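Long-range contacts in 2-dehydro-3-deoxy-D-arabinonate dehydratase (Sulfolobus solfataricus, PDB 2Q18), which catalyses the dehydration of 2-dehydro-3-deoxy-D-arabinonate to 2,5-dioxopentanoate, a step in a pentose oxidation pathway that leads from D-arabinonate to 2-oxoglutarate: residues Pro73-Gly78 with Pro245-Thr250; Trp77-Ser82 with Pro113-Lys118; Asn122-His127 with Gly186-Gly191; Glu143-Val148 with Met162-Ala167; Glu234-Tyr239 with Leu252-Ala257. All blocks are in the same frame, centred on the assembly; numbering follows the deposited sequence.

Interaction 1: residues Pro73-Gly78 with Pro245-Thr250; sequences PPEVWG and PIPDGT
Glu75 and Thr250 bring the two backbones closest, their CA atoms 5.0 Å apart, where the approach to strand 76-80 meets a type II beta turn running from Pro247 to Thr250. No hydrogen bond crosses directly; the backbones meet instead through a CA-H...O contact from Thr250 CA to Glu75 O at 3.4 Å. The prolines carry much of the packing: the rings of Pro74 and Pro247 lie alongside, running opposite ways, and Pro74 CB presses on Pro247 CG at 3.4 Å, tighter than usual for two carbons. The Glu75 side chain runs extended across the Pro247 ring at about a right angle, with Glu75 CD 3.6 Å from Pro247 CD. Its carboxylate is fixed at both oxygens. Trp77 NE1 donates to Glu75 OE1 over 2.9 Å, nearly straight at 172°, in the indole plane and on the anti side of the carboxylate, while Glu75 OE2 takes a water that also reaches Pro245 O and a salt bridge from Arg123 of the second subunit. Replacing the glutamate by an alanine would probably leave the Trp77 N-H without its acceptor, cost that arginine one ionic partner and take the chain off one side of Pro247. Within the turn, Pro247 O accepts from both Thr250 N and Thr250 OG1, the latter at 2.6 Å. Gly249, with phi 91°, could not carry a CB without jamming it against the preceding carbonyl. Gly249 and Thr250, the last two residues of the type II turn, face Leu150 as a G1 beta bulge, the classic combination, where the chain enters strand 250-253.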
# COMPACT_ATOMS: atom_id res chain seq x y z
N PRO A 73 2.80 -12.05 -16.11
CA PRO A 73 2.22 -13.35 -15.80
C PRO A 73 2.85 -13.91 -14.51
O PRO A 73 4.07 -14.08 -14.46
CB PRO A 73 2.60 -14.21 -17.01
CG PRO A 73 3.88 -13.59 -17.51
CD PRO A 73 3.81 -12.12 -17.19
N PRO A 74 2.03 -14.16 -13.48
CA PRO A 74 2.63 -14.59 -12.21
C PRO A 74 3.44 -15.87 -12.36
O PRO A 74 4.45 -16.04 -11.69
CB PRO A 74 1.42 -14.79 -11.29
CG PRO A 74 0.33 -13.95 -11.91
CD PRO A 74 0.56 -14.08 -13.39
N GLU A 75 3.01 -16.75 -13.26
CA GLU A 75 3.74 -17.97 -13.58
C GLU A 75 3.69 -18.22 -15.07
O GLU A 75 2.70 -17.91 -15.73
CB GLU A 75 3.15 -19.19 -12.83
CG GLU A 75 3.25 -19.07 -11.31
CD GLU A 75 2.70 -20.28 -10.57
OE1 GLU A 75 2.36 -21.31 -11.20
OE2 GLU A 75 2.61 -20.20 -9.33
N VAL A 76 4.78 -18.78 -15.60
CA VAL A 76 4.79 -19.24 -16.99
C VAL A 76 5.19 -20.71 -17.02
O VAL A 76 6.21 -21.10 -16.45
CB VAL A 76 5.75 -18.41 -17.89
CG1 VAL A 76 5.66 -18.90 -19.34
CG2 VAL A 76 5.43 -16.93 -17.82
N TRP A 77 4.35 -21.51 -17.67
CA TRP A 77 4.59 -22.93 -17.81
C TRP A 77 4.63 -23.29 -19.30
O TRP A 77 4.07 -22.58 -20.14
CB TRP A 77 3.47 -23.73 -17.13
CG TRP A 77 3.46 -23.63 -15.62
CD1 TRP A 77 3.01 -22.58 -14.87
CD2 TRP A 77 3.90 -24.63 -14.70
NE1 TRP A 77 3.15 -22.87 -13.53
CE2 TRP A 77 3.69 -24.12 -13.40
CE3 TRP A 77 4.43 -25.92 -14.84
CZ2 TRP A 77 4.01 -24.85 -12.24
CZ3 TRP A 77 4.75 -26.64 -13.70
CH2 TRP A 77 4.53 -26.11 -12.41
N GLY A 78 5.28 -24.40 -19.61
CA GLY A 78 5.36 -24.85 -20.98
C GLY A 78 4.99 -26.31 -21.15
O GLY A 78 5.07 -27.10 -20.20
N PRO A 245 -2.27 -25.50 -8.03
CA PRO A 245 -2.99 -24.24 -8.22
C PRO A 245 -2.16 -23.25 -9.02
O PRO A 245 -0.95 -23.14 -8.81
CB PRO A 245 -3.21 -23.73 -6.79
CG PRO A 245 -2.13 -24.37 -5.99
CD PRO A 245 -1.90 -25.71 -6.62
N ILE A 246 -2.80 -22.56 -9.95
CA ILE A 246 -2.14 -21.51 -10.72
C ILE A 246 -2.87 -20.18 -10.51
O ILE A 246 -4.10 -20.17 -10.39
CB ILE A 246 -2.04 -21.87 -12.24
CG1 ILE A 246 -3.43 -22.19 -12.82
CG2 ILE A 246 -1.06 -23.03 -12.45
CD1 ILE A 246 -3.53 -22.03 -14.33
N PRO A 247 -2.13 -19.07 -10.44
CA PRO A 247 -2.77 -17.76 -10.30
C PRO A 247 -3.40 -17.26 -11.59
O PRO A 247 -3.06 -17.73 -12.68
CB PRO A 247 -1.62 -16.85 -9.87
CG PRO A 247 -0.39 -17.52 -10.37
CD PRO A 247 -0.65 -18.98 -10.42
N ASP A 248 -4.33 -16.31 -11.46
CA ASP A 248 -4.92 -15.64 -12.62
C ASP A 248 -3.82 -14.95 -13.42
O ASP A 248 -2.93 -14.31 -12.85
CB ASP A 248 -5.96 -14.60 -12.18
CG ASP A 248 -7.14 -15.21 -11.45
OD1 ASP A 248 -7.58 -16.33 -11.81
OD2 ASP A 248 -7.63 -14.56 -10.51
N GLY A 249 -3.87 -15.09 -14.75
CA GLY A 249 -2.86 -14.49 -15.63
C GLY A 249 -1.68 -15.39 -15.92
O GLY A 249 -0.73 -14.99 -16.61
N THR A 250 -1.72 -16.62 -15.40
CA THR A 250 -0.73 -17.64 -15.72
C THR A 250 -0.70 -17.85 -17.24
O THR A 250 -1.75 -17.89 -17.89
CB THR A 250 -1.04 -18.98 -15.03
OG1 THR A 250 -0.89 -18.83 -13.61
CG2 THR A 250 -0.09 -20.10 -15.50
O HOH W 1 0.33 -21.09 -7.85

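Interaction 2: residues Trp77-Ser82 with Pro113-Lys118; sequences WGSGIS and PEIFFK
Trp77 has its CG beside the backbone N (chi1 -69°), which lays the indole along strand 114-118, whereas Phe117 CG stands opposite its own N (chi1 -175°) and carries the phenyl edge onto the indole face. The pair is T-shaped: the planes meet at 89°, and the Phe117 ring centroid lies 5.2 Å from that of the indole five-membered ring. Phe117 CB covers the six-membered ring of Trp77, 4.2 Å from its centroid and close to the normal, and Ile115 CG2 touches Trp77 CE3 at 3.7 Å. These residues share one face of an antiparallel pairing in the FAH-family fold, in which Trp77 and Phe117 form a non-hydrogen-bonded pair and Gly78 and Phe116 a hydrogen-bonded one. The latter is closed by Gly78 N to Phe116 O at 2.8 Å and by the reciprocal bond. On the other face the Phe116 ring folds back over Gly78, whose CA sits 3.9 Å from the ring centroid; a CB there would clash with Phe116 CZ. Further along, Ser79 OG donates to Glu114 O at 2.7 Å, nearly in line with the carbonyl bond. Beyond it, Ile81, a substrate-binding residue, meets Glu114 OE1 through its CD1 at 3.9 Å. A stack of Phe117 on Phe117 of the second subunit continues the aromatic packing across the interface.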
# COMPACT_ATOMS: atom_id res chain seq x y z
N TRP A 77 4.35 -21.51 -17.67
CA TRP A 77 4.59 -22.93 -17.81
C TRP A 77 4.63 -23.29 -19.30
O TRP A 77 4.07 -22.58 -20.14
CB TRP A 77 3.47 -23.73 -17.13
CG TRP A 77 3.46 -23.63 -15.62
CD1 TRP A 77 3.01 -22.58 -14.87
CD2 TRP A 77 3.90 -24.63 -14.70
NE1 TRP A 77 3.15 -22.87 -13.53
CE2 TRP A 77 3.69 -24.12 -13.40
CE3 TRP A 77 4.43 -25.92 -14.84
CZ2 TRP A 77 4.01 -24.85 -12.24
CZ3 TRP A 77 4.75 -26.64 -13.70
CH2 TRP A 77 4.53 -26.11 -12.41
N GLY A 78 5.28 -24.40 -19.61
CA GLY A 78 5.36 -24.85 -20.98
C GLY A 78 4.99 -26.31 -21.15
O GLY A 78 5.07 -27.10 -20.20
N SER A 79 4.54 -26.64 -22.35
CA SER A 79 4.38 -28.02 -22.76
C SER A 79 5.28 -28.23 -23.98
O SER A 79 5.64 -27.28 -24.67
CB SER A 79 2.92 -28.32 -23.10
OG SER A 79 2.65 -29.71 -22.98
N GLY A 80 5.68 -29.47 -24.20
CA GLY A 80 6.50 -29.81 -25.36
C GLY A 80 6.05 -31.12 -25.95
O GLY A 80 5.23 -31.83 -25.35
N ILE A 81 6.59 -31.44 -27.13
CA ILE A 81 6.27 -32.67 -27.86
C ILE A 81 4.75 -32.77 -28.07
O ILE A 81 4.14 -33.81 -27.82
CB ILE A 81 6.84 -33.94 -27.16
CG1 ILE A 81 8.20 -33.64 -26.52
CG2 ILE A 81 6.96 -35.10 -28.15
CD1 ILE A 81 8.55 -34.52 -25.33
N SER A 82 4.16 -31.67 -28.52
CA SER A 82 2.71 -31.57 -28.68
C SER A 82 2.28 -31.63 -30.14
O SER A 82 1.08 -31.70 -30.43
CB SER A 82 2.21 -30.27 -28.04
OG SER A 82 2.80 -29.15 -28.66
N PRO A 113 1.20 -35.83 -20.88
CA PRO A 113 2.03 -34.90 -21.64
C PRO A 113 3.17 -34.33 -20.80
O PRO A 113 3.16 -34.45 -19.57
CB PRO A 113 1.04 -33.78 -22.01
CG PRO A 113 0.05 -33.78 -20.90
CD PRO A 113 -0.10 -35.24 -20.51
N GLU A 114 4.15 -33.72 -21.46
CA GLU A 114 5.22 -33.02 -20.76
C GLU A 114 4.73 -31.64 -20.33
O GLU A 114 4.17 -30.89 -21.13
CB GLU A 114 6.45 -32.87 -21.65
CG GLU A 114 7.63 -32.20 -20.96
CD GLU A 114 8.66 -31.67 -21.92
OE1 GLU A 114 8.30 -31.35 -23.07
OE2 GLU A 114 9.84 -31.57 -21.53
N ILE A 115 4.93 -31.33 -19.05
CA ILE A 115 4.61 -30.01 -18.48
C ILE A 115 5.81 -29.57 -17.66
O ILE A 115 6.29 -30.32 -16.81
CB ILE A 115 3.35 -30.08 -17.55
CG1 ILE A 115 2.08 -30.45 -18.33
CG2 ILE A 115 3.17 -28.78 -16.75
CD1 ILE A 115 1.58 -29.40 -19.34
N PHE A 116 6.31 -28.36 -17.92
CA PHE A 116 7.45 -27.83 -17.16
C PHE A 116 7.24 -26.37 -16.76
O PHE A 116 6.48 -25.65 -17.40
CB PHE A 116 8.77 -28.00 -17.94
CG PHE A 116 8.78 -27.33 -19.29
CD1 PHE A 116 9.22 -26.02 -19.43
CD2 PHE A 116 8.35 -28.02 -20.43
CE1 PHE A 116 9.23 -25.39 -20.68
CE2 PHE A 116 8.35 -27.40 -21.68
CZ PHE A 116 8.79 -26.09 -21.81
N PHE A 117 7.89 -25.95 -15.68
CA PHE A 117 7.89 -24.54 -15.29
C PHE A 117 8.89 -23.79 -16.16
O PHE A 117 10.04 -24.20 -16.29
CB PHE A 117 8.25 -24.39 -13.80
CG PHE A 117 8.14 -22.98 -13.29
CD1 PHE A 117 9.26 -22.16 -13.21
CD2 PHE A 117 6.91 -22.47 -12.88
CE1 PHE A 117 9.16 -20.84 -12.73
CE2 PHE A 117 6.80 -21.16 -12.41
CZ PHE A 117 7.93 -20.34 -12.33
N LYS A 118 8.44 -22.68 -16.75
CA LYS A 118 9.25 -21.94 -17.72
C LYS A 118 9.86 -20.65 -17.16
O LYS A 118 11.07 -20.44 -17.27
CB LYS A 118 8.45 -21.66 -18.99
CG LYS A 118 9.13 -20.73 -20.01
CD LYS A 118 10.47 -21.29 -20.50
CE LYS A 118 11.21 -20.26 -21.35
NZ LYS A 118 12.53 -20.78 -21.84
O HOH W 2 3.45 -33.53 -24.35

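Interaction 3: residues Asn122-His127 with Gly186-Gly191; sequences NRCVGH and GCCAFG
The Phe190 ring turns an edge to Cys124, with Phe190 CE2 4.0 Å from Cys124 CB and the carbon near the ring plane; the carbonyl oxygen of Val125 approaches the same ring obliquely. Phe190 CG occupies the position between its backbone N and carbonyl carbon (chi1 72°), which folds the ring back toward strand 124-125 although its CB sets out away from it. Beside it Cys124 and Cys188 come together through sulfur, SG to SG at 3.7 Å, far too long for a disulfide and thus van der Waals packing. On the other face of the pairing, Val125 CG2 rests on Ala189 CB at the same separation. The backbones run parallel here: Val125 N donates to Cys188 O at 2.8 Å, and Phe190 N returns a bond to Val125 O at 3.2 Å, both in the carbonyl plane. Ahead of this bridge, Arg123 O draws weak bonds from Gly186 N and Cys187 N. Past it the strands diverge, and one water links the two backbones, accepting from His127 N and donating to Phe190 O. The Arg123 side chain leaves the contact for the second subunit, where its NE bonds to Asn244 of that chain. Strand 188-191 pairs on with strand 156-167, whose Met162 packs against Cys188 and Phe190, while strand 114-119 covers the two cysteines through Ala119 and strand 280-288 meets Ala189 through Leu282 and Thr284.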
# COMPACT_ATOMS: atom_id res chain seq x y z
N ASN A 122 9.65 -11.72 -14.02
CA ASN A 122 10.89 -10.97 -14.18
C ASN A 122 11.91 -11.64 -15.12
O ASN A 122 12.87 -11.00 -15.54
CB ASN A 122 11.55 -10.72 -12.81
CG ASN A 122 11.99 -12.01 -12.13
OD1 ASN A 122 11.18 -12.93 -11.94
ND2 ASN A 122 13.26 -12.08 -11.75
N ARG A 123 11.69 -12.91 -15.44
CA ARG A 123 12.53 -13.62 -16.40
C ARG A 123 11.97 -13.53 -17.83
O ARG A 123 12.59 -14.02 -18.77
CB ARG A 123 12.72 -15.09 -15.99
CG ARG A 123 13.60 -15.30 -14.75
CD ARG A 123 13.74 -16.79 -14.45
NE ARG A 123 14.64 -17.06 -13.32
CZ ARG A 123 14.26 -17.10 -12.04
NH1 ARG A 123 13.00 -16.88 -11.70
NH2 ARG A 123 15.16 -17.36 -11.09
N CYS A 124 10.80 -12.90 -17.97
CA CYS A 124 10.17 -12.70 -19.27
C CYS A 124 10.45 -11.31 -19.81
O CYS A 124 10.65 -10.36 -19.05
CB CYS A 124 8.66 -12.89 -19.17
SG CYS A 124 8.13 -14.50 -18.57
N VAL A 125 10.45 -11.19 -21.14
CA VAL A 125 10.56 -9.90 -21.82
C VAL A 125 9.43 -9.78 -22.84
O VAL A 125 8.72 -10.76 -23.10
CB VAL A 125 11.95 -9.71 -22.51
CG1 VAL A 125 13.08 -9.91 -21.51
CG2 VAL A 125 12.10 -10.63 -23.71
N GLY A 126 9.26 -8.59 -23.39
CA GLY A 126 8.20 -8.34 -24.35
C GLY A 126 8.71 -7.92 -25.72
O GLY A 126 9.91 -7.98 -26.01
N HIS A 127 7.76 -7.54 -26.57
CA HIS A 127 8.03 -7.02 -27.91
C HIS A 127 9.07 -5.90 -27.86
O HIS A 127 8.93 -4.94 -27.09
CB HIS A 127 6.71 -6.52 -28.51
CG HIS A 127 6.79 -6.18 -29.96
ND1 HIS A 127 7.08 -7.11 -30.93
CD2 HIS A 127 6.57 -5.01 -30.62
CE1 HIS A 127 7.06 -6.53 -32.12
NE2 HIS A 127 6.75 -5.26 -31.96
N GLY A 186 15.75 -13.51 -19.30
CA GLY A 186 15.50 -13.37 -20.73
C GLY A 186 15.25 -14.68 -21.47
O GLY A 186 15.42 -14.74 -22.69
N CYS A 187 14.82 -15.71 -20.75
CA CYS A 187 14.59 -17.04 -21.33
C CYS A 187 13.26 -17.12 -22.09
O CYS A 187 12.96 -18.13 -22.73
CB CYS A 187 14.60 -18.10 -20.24
SG CYS A 187 13.20 -17.98 -19.07
N CYS A 188 12.48 -16.05 -22.01
CA CYS A 188 11.09 -16.10 -22.42
C CYS A 188 10.61 -14.74 -22.93
O CYS A 188 10.87 -13.72 -22.29
CB CYS A 188 10.26 -16.52 -21.20
SG CYS A 188 8.56 -16.74 -21.53
N ALA A 189 9.90 -14.73 -24.06
CA ALA A 189 9.31 -13.51 -24.60
C ALA A 189 7.89 -13.74 -25.06
O ALA A 189 7.57 -14.82 -25.56
CB ALA A 189 10.14 -12.98 -25.76
N PHE A 190 7.02 -12.74 -24.90
CA PHE A 190 5.64 -12.87 -25.36
C PHE A 190 4.97 -11.55 -25.72
O PHE A 190 5.37 -10.49 -25.25
CB PHE A 190 4.78 -13.68 -24.36
CG PHE A 190 4.46 -12.94 -23.08
CD1 PHE A 190 3.25 -12.27 -22.94
CD2 PHE A 190 5.36 -12.94 -22.02
CE1 PHE A 190 2.94 -11.59 -21.75
CE2 PHE A 190 5.07 -12.26 -20.84
CZ PHE A 190 3.86 -11.58 -20.71
N GLY A 191 3.94 -11.65 -26.54
CA GLY A 191 3.22 -10.49 -27.04
C GLY A 191 3.12 -10.52 -28.55
O GLY A 191 3.12 -11.61 -29.15
O HOH W 3 14.66 -11.20 -17.58
O HOH W 4 5.03 -7.78 -25.74

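Interaction 4: residues Glu143-Val148 with Met162-Ala167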
# COMPACT_ATOMS: atom_id res chain seq x y z
N GLU A 143 11.92 -21.10 -29.68
CA GLU A 143 10.84 -22.04 -29.94
C GLU A 143 9.53 -21.26 -30.04
O GLU A 143 8.99 -20.81 -29.03
CB GLU A 143 10.80 -23.14 -28.87
CG GLU A 143 12.12 -23.91 -28.75
CD GLU A 143 12.06 -25.12 -27.81
OE1 GLU A 143 13.04 -25.89 -27.80
OE2 GLU A 143 11.05 -25.29 -27.09
N PRO A 144 9.05 -21.05 -31.28
CA PRO A 144 7.85 -20.27 -31.60
C PRO A 144 6.57 -21.04 -31.28
O PRO A 144 6.36 -22.13 -31.81
CB PRO A 144 7.98 -20.04 -33.10
CG PRO A 144 8.73 -21.23 -33.59
CD PRO A 144 9.70 -21.57 -32.50
N GLU A 145 5.73 -20.46 -30.44
CA GLU A 145 4.58 -21.18 -29.90
C GLU A 145 3.36 -20.30 -29.72
O GLU A 145 3.47 -19.11 -29.46
CB GLU A 145 4.94 -21.83 -28.56
CG GLU A 145 6.35 -22.39 -28.48
CD GLU A 145 6.57 -23.36 -27.32
OE1 GLU A 145 7.57 -24.10 -27.38
OE2 GLU A 145 5.75 -23.38 -26.38
N LEU A 146 2.19 -20.91 -29.88
CA LEU A 146 0.95 -20.32 -29.41
C LEU A 146 0.92 -20.51 -27.89
O LEU A 146 1.23 -21.60 -27.39
CB LEU A 146 -0.26 -21.00 -30.06
CG LEU A 146 -1.65 -20.44 -29.72
CD1 LEU A 146 -1.83 -19.05 -30.31
CD2 LEU A 146 -2.75 -21.37 -30.20
N ALA A 147 0.56 -19.46 -27.17
CA ALA A 147 0.44 -19.53 -25.72
C ALA A 147 -0.93 -19.04 -25.29
O ALA A 147 -1.54 -18.22 -25.97
CB ALA A 147 1.54 -18.71 -25.05
N VAL A 148 -1.42 -19.56 -24.16
CA VAL A 148 -2.71 -19.14 -23.61
C VAL A 148 -2.55 -18.46 -22.25
O VAL A 148 -1.71 -18.87 -21.44
CB VAL A 148 -3.72 -20.33 -23.48
CG1 VAL A 148 -4.22 -20.75 -24.85
CG2 VAL A 148 -3.09 -21.51 -22.74
N MET A 162 4.41 -16.76 -27.86
CA MET A 162 5.52 -16.88 -26.91
C MET A 162 6.74 -17.49 -27.57
O MET A 162 6.62 -18.40 -28.39
CB MET A 162 5.12 -17.69 -25.65
CG MET A 162 6.24 -17.83 -24.59
SD MET A 162 5.68 -18.33 -22.91
CE MET A 162 5.06 -16.75 -22.33
N ASP A 163 7.91 -16.99 -27.19
CA ASP A 163 9.17 -17.60 -27.56
C ASP A 163 9.72 -18.31 -26.34
O ASP A 163 10.13 -17.67 -25.37
CB ASP A 163 10.15 -16.52 -28.05
CG ASP A 163 11.46 -17.10 -28.59
OD1 ASP A 163 11.70 -18.32 -28.48
OD2 ASP A 163 12.26 -16.30 -29.14
N ASP A 164 9.72 -19.64 -26.38
CA ASP A 164 10.35 -20.45 -25.35
C ASP A 164 11.83 -20.62 -25.71
O ASP A 164 12.21 -21.58 -26.37
CB ASP A 164 9.63 -21.82 -25.22
CG ASP A 164 10.29 -22.76 -24.21
OD1 ASP A 164 11.29 -22.39 -23.56
OD2 ASP A 164 9.80 -23.91 -24.08
N VAL A 165 12.65 -19.67 -25.27
CA VAL A 165 14.07 -19.66 -25.60
C VAL A 165 14.77 -20.81 -24.86
O VAL A 165 14.71 -20.90 -23.63
CB VAL A 165 14.74 -18.29 -25.28
CG1 VAL A 165 16.15 -18.24 -25.85
CG2 VAL A 165 13.91 -17.13 -25.83
N SER A 166 15.43 -21.68 -25.62
CA SER A 166 15.91 -22.95 -25.09
C SER A 166 17.37 -23.24 -25.42
O SER A 166 17.77 -23.25 -26.59
CB SER A 166 15.04 -24.09 -25.64
OG SER A 166 13.67 -23.81 -25.47
N ALA A 167 18.17 -23.48 -24.38
CA ALA A 167 19.56 -23.91 -24.55
C ALA A 167 19.58 -25.39 -24.92
O ALA A 167 19.80 -26.27 -24.07
CB ALA A 167 20.36 -23.64 -23.30
O HOH W 5 8.31 -25.44 -25.41
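Glu143 starts the contact by giving its N-H to Asp163 OD1 at 3.0 Å, nearly along the C-O axis though bent, 135° at the hydrogen, while its own carbonyl O receives Asp164 N. Its extended side chain runs beside that of Asp164, whose CG, opposite the backbone N (chi1 176°), sets the two carboxylates side by side, Glu143 OE2 3.5 Å from Asp164 OD2. Ser166 OG, 3.1 Å from Glu143 CD, bonds to Asp164 O from above the carbonyl plane. Pro144 forms a non-hydrogen-bonded antiparallel pair with Asp163. Glu145 and Met162 follow as a hydrogen-bonded pair, with Met162 N to Glu145 O almost straight and Glu145 N to Met162 O at 3.0 Å. The Glu145 side chain passes that of Asp164 at a slant, their carboxylate planes 75° apart and Glu145 OE1 4.0 Å from Asp164 OD2; Thr253 and Gly255 hold Glu145 OE2. Ala147 CB then rests on Met162 CB at 3.8 Å. Glu143, Glu145 and Asp164 are the enzyme's magnesium ligands, gathered by this hairpin. Three carboxylates this close would probably repel one another without a cation; Lys118, paired with Asp164, and Lys182, paired with Asp164 and Glu143, probably balance the charge alongside the metal.

Interaction 5: residues Glu234-Tyr239 with Leu252-Ala257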
# COMPACT_ATOMS: atom_id res chain seq x y z
N GLU A 234 -6.53 -28.06 -24.14
CA GLU A 234 -7.40 -28.53 -23.06
C GLU A 234 -6.72 -29.59 -22.19
O GLU A 234 -6.77 -29.52 -20.96
CB GLU A 234 -8.71 -29.06 -23.65
CG GLU A 234 -9.67 -29.75 -22.68
CD GLU A 234 -10.85 -30.43 -23.38
OE1 GLU A 234 -10.70 -30.89 -24.54
OE2 GLU A 234 -11.94 -30.51 -22.76
N GLU A 235 -6.08 -30.56 -22.83
CA GLU A 235 -5.37 -31.63 -22.13
C GLU A 235 -4.12 -31.10 -21.42
O GLU A 235 -3.80 -31.54 -20.31
CB GLU A 235 -5.00 -32.75 -23.09
CG GLU A 235 -4.41 -33.99 -22.41
CD GLU A 235 -3.96 -35.06 -23.40
OE1 GLU A 235 -4.49 -35.11 -24.53
OE2 GLU A 235 -3.08 -35.86 -23.03
N GLN A 236 -3.42 -30.17 -22.07
CA GLN A 236 -2.24 -29.55 -21.46
C GLN A 236 -2.63 -28.82 -20.18
O GLN A 236 -1.95 -28.94 -19.16
CB GLN A 236 -1.55 -28.59 -22.43
CG GLN A 236 -1.08 -29.23 -23.74
CD GLN A 236 -0.33 -28.25 -24.63
OE1 GLN A 236 0.01 -27.14 -24.20
NE2 GLN A 236 -0.05 -28.65 -25.86
N ILE A 237 -3.73 -28.07 -20.24
CA ILE A 237 -4.25 -27.34 -19.09
C ILE A 237 -4.65 -28.30 -17.96
O ILE A 237 -4.31 -28.08 -16.80
CB ILE A 237 -5.45 -26.42 -19.46
CG1 ILE A 237 -5.02 -25.36 -20.48
CG2 ILE A 237 -6.03 -25.75 -18.20
CD1 ILE A 237 -6.17 -24.56 -21.07
N GLN A 238 -5.35 -29.38 -18.33
CA GLN A 238 -5.75 -30.43 -17.38
C GLN A 238 -4.57 -30.91 -16.52
O GLN A 238 -4.66 -30.94 -15.30
CB GLN A 238 -6.40 -31.61 -18.11
CG GLN A 238 -6.73 -32.82 -17.23
CD GLN A 238 -7.20 -34.06 -18.00
OE1 GLN A 238 -7.48 -35.10 -17.40
NE2 GLN A 238 -7.28 -33.96 -19.32
N TYR A 239 -3.47 -31.28 -17.17
CA TYR A 239 -2.30 -31.79 -16.45
C TYR A 239 -1.51 -30.69 -15.72
O TYR A 239 -0.86 -30.97 -14.71
CB TYR A 239 -1.40 -32.61 -17.38
CG TYR A 239 -1.93 -34.00 -17.64
CD1 TYR A 239 -2.92 -34.22 -18.61
CD2 TYR A 239 -1.46 -35.09 -16.92
CE1 TYR A 239 -3.42 -35.50 -18.84
CE2 TYR A 239 -1.96 -36.38 -17.15
CZ TYR A 239 -2.94 -36.58 -18.11
OH TYR A 239 -3.43 -37.84 -18.33
N LEU A 252 0.43 -20.47 -20.26
CA LEU A 252 0.88 -21.79 -20.69
C LEU A 252 1.22 -21.74 -22.17
O LEU A 252 0.37 -21.41 -23.00
CB LEU A 252 -0.19 -22.85 -20.43
CG LEU A 252 0.04 -24.25 -21.03
CD1 LEU A 252 1.23 -24.97 -20.38
CD2 LEU A 252 -1.22 -25.09 -20.92
N THR A 253 2.47 -22.07 -22.49
CA THR A 253 2.90 -22.12 -23.88
C THR A 253 2.84 -23.56 -24.39
O THR A 253 3.24 -24.50 -23.70
CB THR A 253 4.28 -21.42 -24.08
OG1 THR A 253 4.59 -21.36 -25.48
CG2 THR A 253 5.41 -22.11 -23.32
N THR A 254 2.31 -23.74 -25.60
CA THR A 254 1.77 -25.03 -26.01
C THR A 254 2.67 -25.94 -26.87
O THR A 254 2.17 -26.87 -27.53
CB THR A 254 0.40 -24.85 -26.70
OG1 THR A 254 0.55 -24.09 -27.89
CG2 THR A 254 -0.58 -24.13 -25.76
N GLY A 255 3.98 -25.70 -26.84
CA GLY A 255 4.93 -26.50 -27.62
C GLY A 255 5.24 -25.91 -28.99
O GLY A 255 4.56 -24.98 -29.43
N THR A 256 6.26 -26.45 -29.66
CA THR A 256 6.64 -25.97 -30.99
C THR A 256 6.82 -27.08 -32.02
O THR A 256 7.13 -28.23 -31.66
CB THR A 256 7.92 -25.09 -30.95
OG1 THR A 256 8.04 -24.36 -32.17
CG2 THR A 256 9.18 -25.94 -30.75
N ALA A 257 6.61 -26.74 -33.29
CA ALA A 257 6.93 -27.64 -34.40
C ALA A 257 7.98 -27.05 -35.34
O ALA A 257 8.34 -27.68 -36.34
CB ALA A 257 5.67 -27.99 -35.17
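Gln236 reaches from helix 233-241 across Thr254 at about a right angle, and its fully stretched chain carries the amide to that residue. The amide's two ends are treated differently. Gln236 NE2 donates to Thr254 O in a bond that is straight at 162° but weak at 3.3 Å, and has its stronger partner in Arg231 O. Gln236 OE1 lies over the carbon side of the threonine, 3.3 Å from Thr254 CA and 3.4 Å from both Thr254 CB and CG2; it is buried with no polar partner in the model. Thr254 OG1, between its backbone N and carbonyl carbon (chi1 63°), turns instead to Leu146 O, which leaves the methyl to face the amide. Losing the amide to an alanine here would probably leave Arg231 O without this donor, take the weak donor from Thr254 O and open a gap beside Thr254. The apolar half of the contact centres on Leu252 CD2, which touches Gln236 CB and Ile237 CG1, each at 3.8 Å, as the leucine and isoleucine side chains cross at a slant. The helix thus packs on strand 250-253 and the residues following it through Gln236 and Ile237. Gln236 also touches Ser79 and Ser82, and Leu252 packs on Trp77. Thr253, on the opposite side of the strand, and Thr256, a substrate-binding residue, face the active site: the contact backs that site in this FAH-family fold.

In the fold
Strand 76-80 joins interactions 1 and 2, which share Trp77 and Gly78, and it pairs in parallel with strand 250-253 of interaction 5. That strand is in turn antiparallel to strand 140-150 of interaction 4, whose hairpin partner 156-167 lies beside strand 188-195 of interaction 3. Along the chain, interaction 4 nests within interaction 3 and both within interaction 1, which crosses interaction 5. Centre-to-centre distances run from about 6 Å (2 and 5) to about 18 Å (3 and 5). Interactions 2 and 5 lie about 10 to 11 Å (centres) from interaction 4 and its metal-binding carboxylates; interactions 1 to 3 reach the second subunit, consistent with an active site close to the interface.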